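Side-chain contact in ORF98 PTP-2 (Cydia pomonella granulosis virus, PDB 6I28), which probably removes phosphate from phosphotyrosine and phosphoserine or phosphothreonine of proteins, as a viral member of the dual-specificity phosphatase family: residues Y118-R121 and D126-Q129. Residues are numbered along the deposited sequence; the frame is centred on the assembly and turned at random.
Sequences YIMR and DYEQ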
loop_
_atom_site.group_PDB
_atom_site.type_symbol
_atom_site.label_atom_id
_atom_site.label_comp_id
_atom_site.label_asym_id
_atom_site.label_seq_id
_atom_site.Cartn_x
_atom_site.Cartn_y
_atom_site.Cartn_z
ATOM N N TYR A 118 -4.122 0.272 5.142
ATOM C CA TYR A 118 -4.079 -1.036 5.741
ATOM C C TYR A 118 -3.753 -1.003 7.210
ATOM O O TYR A 118 -4.410 -1.692 7.991
ATOM C CB TYR A 118 -3.115 -1.956 4.989
ATOM C CG TYR A 118 -3.140 -3.349 5.507
ATOM C CD1 TYR A 118 -4.138 -4.212 5.078
ATOM C CD2 TYR A 118 -2.240 -3.819 6.475
ATOM C CE1 TYR A 118 -4.232 -5.471 5.539
ATOM C CE2 TYR A 118 -2.326 -5.161 6.922
ATOM C CZ TYR A 118 -3.354 -5.959 6.462
ATOM O OH TYR A 118 -3.536 -7.265 6.868
ATOM N N ILE A 119 -2.817 -0.131 7.644
ATOM C CA ILE A 119 -2.479 -0.059 9.061
ATOM C C ILE A 119 -3.563 0.647 9.874
ATOM O O ILE A 119 -3.884 0.216 10.984
ATOM C CB ILE A 119 -1.087 0.623 9.162
ATOM C CG1 ILE A 119 0.003 -0.331 8.600
ATOM C CG2 ILE A 119 -0.760 1.071 10.598
ATOM C CD1 ILE A 119 1.383 0.238 8.624
ATOM N N MET A 120 -4.155 1.727 9.325
ATOM C CA MET A 120 -5.284 2.381 9.956
ATOM C C MET A 120 -6.416 1.413 10.221
ATOM O O MET A 120 -6.941 1.350 11.330
ATOM C CB MET A 120 -5.812 3.524 9.081
ATOM C CG MET A 120 -4.884 4.657 8.852
ATOM S SD MET A 120 -5.523 5.809 7.634
ATOM C CE MET A 120 -7.145 6.146 8.287
ATOM N N ARG A 121 -6.712 0.550 9.264
ATOM C CA ARG A 121 -7.911 -0.240 9.393
ATOM C C ARG A 121 -7.699 -1.532 10.184
ATOM O O ARG A 121 -8.583 -1.949 10.946
ATOM C CB ARG A 121 -8.443 -0.580 7.989
ATOM C CG ARG A 121 -9.676 -1.456 8.013
ATOM C CD ARG A 121 -10.390 -1.391 6.678
ATOM N NE ARG A 121 -11.309 -2.501 6.442
ATOM C CZ ARG A 121 -12.083 -2.615 5.352
ATOM N NH1 ARG A 121 -12.080 -1.683 4.423
ATOM N NH2 ARG A 121 -12.868 -3.665 5.198
ATOM N N ASP A 126 -6.063 6.341 13.655
ATOM C CA ASP A 126 -6.370 7.389 12.688
ATOM C C ASP A 126 -5.206 7.644 11.738
ATOM O O ASP A 126 -4.123 7.063 11.863
ATOM C CB ASP A 126 -6.746 8.689 13.406
ATOM C CG ASP A 126 -5.601 9.282 14.173
ATOM O OD1 ASP A 126 -4.452 8.797 14.151
ATOM O OD2 ASP A 126 -5.864 10.275 14.830
ATOM N N TYR A 127 -5.416 8.544 10.774
ATOM C CA TYR A 127 -4.404 8.766 9.755
ATOM C C TYR A 127 -3.083 9.236 10.346
ATOM O O TYR A 127 -2.022 8.712 10.002
ATOM C CB TYR A 127 -4.882 9.760 8.722
ATOM C CG TYR A 127 -3.767 10.200 7.792
ATOM C CD1 TYR A 127 -3.398 9.412 6.731
ATOM C CD2 TYR A 127 -3.064 11.396 7.985
ATOM C CE1 TYR A 127 -2.390 9.771 5.879
ATOM C CE2 TYR A 127 -2.026 11.762 7.088
ATOM C CZ TYR A 127 -1.706 10.939 6.050
ATOM O OH TYR A 127 -0.700 11.254 5.167
ATOM N N GLU A 128 -3.122 10.230 11.229
ATOM C CA GLU A 128 -1.868 10.804 11.718
ATOM C C GLU A 128 -1.053 9.760 12.478
ATOM O O GLU A 128 0.161 9.695 12.332
ATOM C CB GLU A 128 -2.144 12.023 12.595
ATOM C CG GLU A 128 -1.984 13.373 11.839
ATOM C CD GLU A 128 -0.555 13.627 11.373
ATOM O OE1 GLU A 128 0.374 13.444 12.206
ATOM O OE2 GLU A 128 -0.362 13.997 10.177
ATOM N N GLN A 129 -1.704 8.912 13.274
ATOM C CA GLN A 129 -0.975 7.853 13.970
ATOM C C GLN A 129 -0.382 6.841 12.986
ATOM O O GLN A 129 0.776 6.425 13.118
ATOM C CB GLN A 129 -1.890 7.134 14.953
ATOM C CG GLN A 129 -1.126 6.349 15.987
ATOM C CD GLN A 129 -2.031 5.725 17.017
ATOM O OE1 GLN A 129 -3.109 6.238 17.309
ATOM N NE2 GLN A 129 -1.608 4.592 17.557
#
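Met120 reaches from helix 110-123 to the first turn of helix 127-137 and meets the backbone of Asp126 and Tyr127. Its CB points toward that turn. CG lies anti to the carbonyl carbon of Met120 (chi1 -64°) and touches the Asp126 carbonyl, with CG 3.9 Å from Asp126 O. The chain runs extended to SD, which packs on the backbone of Tyr127. SD is 3.8 Å from Tyr127 CA and 4.1 Å from Tyr127 CB. A bend about the CG-SD bond (chi3 52°) brings the methyl over the start of the helix, with CE 3.9 Å from Tyr127 N. The sulfur lies at the edge of the Tyr127 ring, near its plane, so the ring face is not what it meets.

The bond from CA to CB of Tyr127 points away from 118-121, yet CB itself touches Met120. The Tyr127 side chain touches Val147, Leu150 and Lys151 of helix 144-151 and also Pro142. Met120 also touches Leu150, so both side chains share this third helix. Ala130 adds a further contact to Met120 from one turn along helix 127-137.

Asp126 is the N-cap of helix 127-137. Its CB points away from 118-121. OD1 accepts from Gln129 N at 2.9 Å, nearly along the carboxylate C-O axis. The N-H...O angle is 160°. The bond caps the first turn, against which Met120 packs, and probably helps to hold it in place.

The contact joins two consecutive helices of the phosphatase domain across a short connection. Between the segments it is van der Waals packing of a thioether against backbone and CB. Its hold therefore depends on shape and burial, while the polar capping bond stays within the second segment.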